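Local coordinates for protein type I polyketide synthase PikAII (PDB 3QP9) that serves as a C2-type ketoreductase domain of a modular polyketide synthase, a class that probably epimerises the growing chain instead of reducing it, at residues G50-V56 / D77-V83; P66-L71 / L205-T209; V110-W116 / P150-H156. All coordinates share one frame; numbering follows the deposited sequence.

Contact 1 of 3, residues G50-V56 / D77-V83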
# COMPACT_ATOMS: atom_id res chain seq x y z
N GLY A 50 7.71 24.47 21.06
CA GLY A 50 8.46 23.46 21.80
C GLY A 50 9.50 22.68 21.02
O GLY A 50 9.83 23.02 19.88
N ARG A 51 9.98 21.60 21.62
CA ARG A 51 11.05 20.83 21.05
C ARG A 51 10.45 19.83 20.05
O ARG A 51 9.57 19.02 20.46
CB ARG A 51 11.84 20.09 22.14
CG ARG A 51 13.02 19.22 21.64
CD ARG A 51 14.32 19.97 21.42
NE ARG A 51 14.54 21.03 22.42
CZ ARG A 51 15.46 21.02 23.39
NH1 ARG A 51 16.31 20.00 23.55
NH2 ARG A 51 15.53 22.06 24.21
N TRP A 52 10.95 19.87 18.80
CA TRP A 52 10.66 18.86 17.75
C TRP A 52 11.92 18.04 17.45
O TRP A 52 12.98 18.59 17.12
CB TRP A 52 10.06 19.50 16.47
CG TRP A 52 8.55 19.69 16.62
CD1 TRP A 52 7.93 20.67 17.36
CD2 TRP A 52 7.48 18.84 16.10
NE1 TRP A 52 6.56 20.50 17.30
CE2 TRP A 52 6.27 19.38 16.56
CE3 TRP A 52 7.44 17.72 15.27
CZ2 TRP A 52 5.02 18.83 16.23
CZ3 TRP A 52 6.19 17.13 14.98
CH2 TRP A 52 5.01 17.70 15.45
N LEU A 53 11.85 16.73 17.57
CA LEU A 53 12.98 15.94 17.13
C LEU A 53 12.79 15.63 15.66
O LEU A 53 11.69 15.18 15.25
CB LEU A 53 13.07 14.62 17.91
CG LEU A 53 13.20 14.70 19.43
CD1 LEU A 53 13.47 13.34 19.97
CD2 LEU A 53 14.28 15.72 19.90
N VAL A 54 13.82 15.86 14.88
CA VAL A 54 13.78 15.53 13.47
C VAL A 54 14.72 14.39 13.23
O VAL A 54 15.91 14.52 13.43
CB VAL A 54 14.05 16.74 12.57
CG1 VAL A 54 13.97 16.38 11.04
CG2 VAL A 54 13.11 17.85 12.97
N VAL A 55 14.16 13.23 12.94
CA VAL A 55 14.95 12.09 12.64
C VAL A 55 15.30 11.93 11.19
O VAL A 55 14.44 11.57 10.42
CB VAL A 55 14.25 10.84 13.08
CG1 VAL A 55 15.23 9.68 13.10
CG2 VAL A 55 13.64 11.08 14.44
N VAL A 56 16.58 12.12 10.85
CA VAL A 56 17.11 12.14 9.51
C VAL A 56 18.04 10.93 9.30
O VAL A 56 18.80 10.55 10.20
CB VAL A 56 17.89 13.46 9.34
CG1 VAL A 56 18.35 13.70 7.94
CG2 VAL A 56 17.00 14.59 9.82
N ASP A 77 11.24 24.64 18.25
CA ASP A 77 12.70 24.53 18.47
C ASP A 77 13.17 23.16 17.93
O ASP A 77 13.10 22.18 18.64
CB ASP A 77 13.07 24.74 19.96
CG ASP A 77 14.60 24.55 20.26
OD1 ASP A 77 15.46 24.85 19.38
OD2 ASP A 77 14.94 24.10 21.41
N PRO A 78 13.60 23.08 16.65
CA PRO A 78 13.93 21.76 16.06
C PRO A 78 15.31 21.20 16.43
O PRO A 78 16.33 21.89 16.31
CB PRO A 78 13.87 22.00 14.55
CG PRO A 78 13.85 23.47 14.37
CD PRO A 78 13.78 24.18 15.69
N VAL A 79 15.34 19.94 16.82
CA VAL A 79 16.61 19.24 17.03
C VAL A 79 16.80 18.09 16.03
O VAL A 79 16.03 17.11 16.04
CB VAL A 79 16.74 18.70 18.51
CG1 VAL A 79 18.07 17.95 18.72
CG2 VAL A 79 16.61 19.84 19.50
N GLN A 80 17.81 18.18 15.19
CA GLN A 80 18.15 17.04 14.32
C GLN A 80 18.84 15.89 15.00
O GLN A 80 19.75 16.06 15.82
CB GLN A 80 18.99 17.50 13.16
CG GLN A 80 19.28 16.43 12.14
CD GLN A 80 19.80 17.01 10.84
OE1 GLN A 80 19.58 18.19 10.54
NE2 GLN A 80 20.53 16.20 10.07
N LEU A 81 18.39 14.70 14.65
CA LEU A 81 18.91 13.48 15.21
C LEU A 81 19.25 12.58 14.03
O LEU A 81 18.36 11.91 13.46
CB LEU A 81 17.88 12.81 16.09
CG LEU A 81 17.41 13.66 17.26
CD1 LEU A 81 16.45 12.85 18.07
CD2 LEU A 81 18.61 14.06 18.15
N ASP A 82 20.52 12.63 13.63
CA ASP A 82 20.99 11.82 12.52
C ASP A 82 21.13 10.39 13.00
O ASP A 82 21.87 10.14 13.94
CB ASP A 82 22.33 12.32 12.00
CG ASP A 82 22.44 13.83 11.99
OD1 ASP A 82 21.79 14.47 11.12
OD2 ASP A 82 23.18 14.38 12.85
N VAL A 83 20.47 9.46 12.34
CA VAL A 83 20.66 8.03 12.64
C VAL A 83 21.19 7.17 11.44
O VAL A 83 21.04 7.55 10.27
CB VAL A 83 19.39 7.46 13.28
CG1 VAL A 83 18.27 7.30 12.23
CG2 VAL A 83 19.68 6.14 14.02
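Leu-53 and Leu-81 form the apolar centre of this parallel strand pair. A single methyl, CD1 of Leu-81, lies against the whole Leu-53 side chain, closest to its CD1 at 3.6 Å; with CG anti to the carbonyl carbon (chi1 -59°), Leu-53 brings both of its methyls near that one. CD2 of Leu-53 lies alongside Val-79, 4.1 Å from CB of that residue. The same face continues with Val-55, whose CG1 reaches CG1 of Val-83 at 4.0 Å, and helix 89-102 packs over it through Leu-92, Leu-96 and Ala-99. On the other face Val-56 meets the extended stem of Gln-80, CG2 to CG at 3.7 Å, while Val-54 and Pro-78 pack under helix 65-73. Between the faces run seven backbone hydrogen bonds. Trp-52, Val-54 and Val-56 each donate and accept; Val-79 N to Trp-52 O measures 2.7 Å, and Trp-52 N to Asp-77 O 3.2 Å. At the polar end Asp-77 N binds Gly-50 O, and the side chains of Arg-51 and Asp-77 run side by side. NE of Arg-51 and OD2 of Asp-77, 3.3 Å apart, make a long salt bridge, though the detailed path of the arginine chain is doubtful. Strand 77-83 is outermost among the strands of this chain, while Arg-51, Leu-53 and Val-55 turn their backbone bonds toward residues 108-113. Strand 51-57, helix 65-73 and strand 77-83 make a beta-alpha-beta unit of the Rossmann type.

Contact 2 of 3, residues P66-L71 / L205-T209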
# COMPACT_ATOMS: atom_id res chain seq x y z
N PRO A 66 16.52 22.63 5.17
CA PRO A 66 15.36 23.46 5.01
C PRO A 66 14.10 22.95 5.79
O PRO A 66 13.24 23.76 6.18
CB PRO A 66 15.18 23.51 3.49
CG PRO A 66 15.69 22.13 3.01
CD PRO A 66 16.71 21.69 4.05
N VAL A 67 14.00 21.63 6.02
CA VAL A 67 13.07 21.11 7.06
C VAL A 67 13.22 21.84 8.46
O VAL A 67 12.25 22.40 8.97
CB VAL A 67 13.11 19.57 7.22
CG1 VAL A 67 12.02 19.13 8.23
CG2 VAL A 67 12.86 18.87 5.88
N LEU A 68 14.42 21.89 9.06
CA LEU A 68 14.51 22.63 10.33
C LEU A 68 14.26 24.11 10.18
O LEU A 68 13.63 24.72 11.06
CB LEU A 68 15.81 22.38 11.12
CG LEU A 68 16.61 21.09 11.05
CD1 LEU A 68 17.72 21.21 12.08
CD2 LEU A 68 15.76 19.89 11.35
N ALA A 69 14.67 24.71 9.05
CA ALA A 69 14.36 26.12 8.90
C ALA A 69 12.84 26.33 8.93
O ALA A 69 12.35 27.21 9.65
CB ALA A 69 15.00 26.73 7.61
N ALA A 70 12.08 25.50 8.20
CA ALA A 70 10.61 25.66 8.23
C ALA A 70 9.99 25.48 9.60
O ALA A 70 9.11 26.26 9.99
CB ALA A 70 9.93 24.74 7.22
N LEU A 71 10.46 24.47 10.33
CA LEU A 71 9.96 24.24 11.68
C LEU A 71 10.32 25.44 12.59
O LEU A 71 9.48 25.95 13.36
CB LEU A 71 10.57 22.97 12.26
CG LEU A 71 10.27 21.59 11.64
CD1 LEU A 71 11.20 20.62 12.16
CD2 LEU A 71 8.93 21.17 12.07
N LEU A 205 6.98 23.17 2.58
CA LEU A 205 7.42 22.76 3.93
C LEU A 205 6.72 23.64 4.98
O LEU A 205 6.44 23.20 6.06
CB LEU A 205 8.95 22.80 4.07
CG LEU A 205 9.71 21.83 3.12
CD1 LEU A 205 11.14 22.33 3.00
CD2 LEU A 205 9.74 20.32 3.58
N ASP A 206 6.41 24.88 4.59
CA ASP A 206 5.54 25.75 5.35
C ASP A 206 4.14 25.16 5.56
O ASP A 206 3.62 25.22 6.68
CB ASP A 206 5.48 27.14 4.70
CG ASP A 206 6.82 27.97 4.91
OD1 ASP A 206 7.63 27.57 5.81
OD2 ASP A 206 7.05 28.99 4.18
N ARG A 207 3.51 24.62 4.51
CA ARG A 207 2.24 23.96 4.73
C ARG A 207 2.37 22.72 5.57
O ARG A 207 1.46 22.41 6.36
CB ARG A 207 1.53 23.62 3.43
CG ARG A 207 1.03 24.95 2.69
CD ARG A 207 0.40 24.55 1.32
NE ARG A 207 -0.18 25.75 0.71
CZ ARG A 207 0.25 26.32 -0.41
NH1 ARG A 207 1.26 25.78 -1.12
NH2 ARG A 207 -0.35 27.41 -0.83
N MET A 208 3.43 21.93 5.35
CA MET A 208 3.74 20.83 6.31
C MET A 208 3.60 21.23 7.78
O MET A 208 2.88 20.55 8.58
CB MET A 208 5.05 20.15 6.00
CG MET A 208 5.41 18.99 6.96
SD MET A 208 7.16 18.58 6.73
CE MET A 208 7.88 20.10 7.38
N THR A 209 4.22 22.36 8.14
CA THR A 209 4.15 22.84 9.54
C THR A 209 2.74 23.20 10.00
O THR A 209 2.43 22.95 11.13
CB THR A 209 5.17 23.98 9.87
OG1 THR A 209 4.85 25.14 9.11
CG2 THR A 209 6.53 23.59 9.47
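Ala-70 and Leu-205 meet where helices 65-73 and 202-212 come together, their CB atoms 3.8 Å apart. The short side chain of Ala-70 points toward the partner helix, and the axes of the two short segments pass at 9.1 Å and cross at -50°. Most of the contact is apolar. Leu-205 spreads its two methyls along the first turn of segment 66-71. CD2 touches CG2 of Val-67 at 4.1 Å, the two side chains crossing at about a right angle, and CD1 comes to 4.2 Å from CB of Pro-66. One turn further along, the Met-208 chain reaches across so that CE lies 4.3 Å from CG1 of Val-67. A second kind of contact sets a methyl against the backbone. CG2 of Thr-209 approaches the carbonyl O of Ala-70 at 3.7 Å, and it also lies near CD2 of Leu-71. Its rotation is fixed by the hydroxyl: OG1 sits between the backbone N and the carbonyl carbon (chi1 65°) and donates to the carbonyl O of Asp-206 at 2.7 Å, one turn back in its own helix. The hydroxyl thus donates within its own helix, and the methyl faces the interface. No hydrogen bond joins the two segments. OD1 of Asp-206 touches only CB of Ala-70 across the contact, at 3.9 Å, and is paired by a salt bridge to Arg-202 of its own helix. Both helices rest on strands: Leu-205 packs on Leu-196 and Met-208 on Ile-194 and Leu-196 of strand 190-196, Leu-68 and Leu-71 on Val-54 and Pro-78 of strands 51-57 and 77-83, and Val-67 on Leu-113 and Trp-116, just beyond strand 109-112.

Contact 3 of 3, residues V110-W116 / P150-H156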
# COMPACT_ATOMS: atom_id res chain seq x y z
N VAL A 110 7.63 14.45 16.99
CA VAL A 110 8.69 13.75 16.29
C VAL A 110 8.31 13.65 14.80
O VAL A 110 7.21 13.17 14.47
CB VAL A 110 8.86 12.30 16.82
CG1 VAL A 110 10.06 11.56 16.12
CG2 VAL A 110 9.08 12.30 18.38
N LEU A 111 9.24 14.09 13.95
CA LEU A 111 9.12 14.22 12.51
C LEU A 111 10.14 13.30 11.94
O LEU A 111 11.34 13.58 12.03
CB LEU A 111 9.46 15.62 12.03
CG LEU A 111 9.08 15.81 10.55
CD1 LEU A 111 7.62 15.50 10.33
CD2 LEU A 111 9.39 17.25 10.16
N SER A 112 9.71 12.21 11.37
CA SER A 112 10.66 11.27 10.74
C SER A 112 10.90 11.60 9.29
O SER A 112 9.92 11.61 8.47
CB SER A 112 10.13 9.88 10.82
OG SER A 112 11.00 8.99 10.16
N LEU A 113 12.16 11.88 8.91
CA LEU A 113 12.46 11.94 7.45
C LEU A 113 13.02 10.59 6.95
O LEU A 113 13.65 10.56 5.89
CB LEU A 113 13.42 13.12 7.13
CG LEU A 113 13.01 14.51 7.67
CD1 LEU A 113 13.96 15.62 7.15
CD2 LEU A 113 11.56 14.91 7.27
N LEU A 114 12.86 9.51 7.72
CA LEU A 114 13.57 8.23 7.40
C LEU A 114 13.15 7.61 6.07
O LEU A 114 13.94 6.92 5.44
CB LEU A 114 13.43 7.15 8.50
CG LEU A 114 14.09 7.49 9.86
CD1 LEU A 114 13.72 6.46 10.90
CD2 LEU A 114 15.67 7.59 9.67
N ALA A 115 11.92 7.88 5.65
CA ALA A 115 11.42 7.29 4.39
C ALA A 115 12.22 7.79 3.16
O ALA A 115 12.24 7.11 2.12
CB ALA A 115 9.90 7.60 4.26
N TRP A 116 12.92 8.93 3.32
CA TRP A 116 13.66 9.52 2.22
C TRP A 116 14.84 8.68 1.84
O TRP A 116 15.34 8.82 0.73
CB TRP A 116 14.13 10.95 2.47
CG TRP A 116 13.01 11.88 2.71
CD1 TRP A 116 11.67 11.58 2.77
CD2 TRP A 116 13.13 13.27 2.93
NE1 TRP A 116 10.94 12.74 3.03
CE2 TRP A 116 11.83 13.78 3.15
CE3 TRP A 116 14.22 14.13 3.01
CZ2 TRP A 116 11.60 15.10 3.44
CZ3 TRP A 116 13.98 15.46 3.31
CH2 TRP A 116 12.68 15.94 3.46
N PRO A 150 3.59 12.88 19.65
CA PRO A 150 3.14 12.26 18.38
C PRO A 150 4.23 12.18 17.30
O PRO A 150 4.95 13.18 17.05
CB PRO A 150 2.02 13.19 17.92
CG PRO A 150 2.41 14.54 18.44
CD PRO A 150 3.15 14.29 19.75
N LEU A 151 4.31 11.03 16.66
CA LEU A 151 5.22 10.79 15.56
C LEU A 151 4.59 11.19 14.21
O LEU A 151 3.54 10.63 13.82
CB LEU A 151 5.45 9.29 15.40
CG LEU A 151 6.41 8.80 14.26
CD1 LEU A 151 7.77 9.63 14.13
CD2 LEU A 151 6.72 7.30 14.33
N TRP A 152 5.26 12.03 13.46
CA TRP A 152 4.76 12.29 12.08
C TRP A 152 5.79 11.77 11.04
O TRP A 152 6.99 12.08 11.16
CB TRP A 152 4.54 13.77 11.91
CG TRP A 152 3.34 14.30 12.63
CD1 TRP A 152 3.27 14.70 13.96
CD2 TRP A 152 2.03 14.50 12.08
NE1 TRP A 152 2.00 15.18 14.23
CE2 TRP A 152 1.23 15.08 13.09
CE3 TRP A 152 1.49 14.34 10.79
CZ2 TRP A 152 -0.14 15.40 12.88
CZ3 TRP A 152 0.18 14.67 10.56
CH2 TRP A 152 -0.62 15.25 11.59
N CYS A 153 5.34 11.02 10.02
CA CYS A 153 6.28 10.48 9.00
C CYS A 153 6.06 11.20 7.71
O CYS A 153 4.97 11.25 7.22
CB CYS A 153 6.09 8.95 8.79
SG CYS A 153 6.55 8.01 10.28
N VAL A 154 7.10 11.81 7.18
CA VAL A 154 6.99 12.60 5.97
C VAL A 154 7.56 11.85 4.79
O VAL A 154 8.66 11.28 4.89
CB VAL A 154 7.63 13.97 6.18
CG1 VAL A 154 7.63 14.81 4.89
CG2 VAL A 154 6.85 14.76 7.31
N THR A 155 6.81 11.82 3.65
CA THR A 155 7.29 11.19 2.46
C THR A 155 7.29 12.24 1.35
O THR A 155 6.83 13.34 1.57
CB THR A 155 6.37 10.00 2.02
OG1 THR A 155 5.01 10.50 1.86
CG2 THR A 155 6.43 8.83 3.05
N HIS A 156 7.83 11.92 0.17
CA HIS A 156 7.69 12.79 -1.05
C HIS A 156 7.45 11.86 -2.21
O HIS A 156 8.12 10.85 -2.33
CB HIS A 156 8.95 13.71 -1.29
CG HIS A 156 10.23 12.97 -1.46
ND1 HIS A 156 10.74 12.65 -2.70
CD2 HIS A 156 11.13 12.49 -0.54
CE1 HIS A 156 11.88 11.98 -2.55
NE2 HIS A 156 12.14 11.87 -1.25
O HOH W 1 9.80 9.62 6.66
O HOH W 2 14.88 10.57 -0.86
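Leu-111 and Val-154 are pressed together in the tight half of this contact, CD1 to CG2 at 3.2 Å, closer than carbons usually pack. Here strands 109-112 and 151-156 run parallel, Val-110, Leu-111 and Ser-112 pairing with Leu-151, Trp-152 and Cys-153. Ser-112 N donates to Trp-152 O at 2.7 Å, and Val-154 N reaches Ser-112 O at 3.1 Å. On the face opposite Leu-111, CG1 of Val-110 meets CD1 of Leu-151 at 3.6 Å, and Cys-153 follows beside Ser-112; helix 130-144 covers Ser-112 and Leu-151 with Leu-138 and Leu-142. Past Ser-112 the pairing ends. The hydroxyl of Ser-112 accepts from Leu-114 N in an ST turn, which leads into a 3-10 turn at 114-116, and the two backbones separate. Water 1 fills in for the missing direct bonds: it donates to Ser-112 O and to Val-154 O, each at 2.7 Å, and accepts from Ala-115 N. Beyond it, where the backbones have parted, buried Trp-116 and partly exposed His-156 form an edge-to-face pair, centroid of the five-membered indole ring to imidazole centroid 4.7 Å and planes at 82°. With CG between its backbone N and carbonyl carbon (chi1 59°), His-156 presents CD2 over one indole face; CB of Leu-113 lies over the opposite face. In the plane of the imidazole, NE2 is 3.1 Å from water 2, and ND1 is hydrogen-bonded to Ser-198 O. Direct backbone bonds thus define the register at the start of the strands, with apolar packing beside them, whereas further on water 1 and the indole-imidazole pair add to side-chain packing, the histidine having both ring nitrogens engaged.

How the contacts relate
The three contacts belong to one alpha/beta region, with centres 11 to 12 Å apart. Contacts 1 and 3 share a sheet: Val-55 O lies 2.8 Å from Leu-113 N and Leu-53 O 3.0 Å from Leu-111 N, probable hydrogen bonds that place strand 51-57 beside strand 109-112. Contact 2 lies against both. The carbonyl O of Leu-68 comes within 3.5 Å of CG of Pro-78 in contact 1, while SD of Met-208 reaches CG2 of Val-154 in contact 3 at 3.9 Å. Along the chain, contact 3 is nested within the loop that contact 2 closes. By family likeness, this region is probably the structural Rossmann-like subdomain, with the catalytic site in the other half.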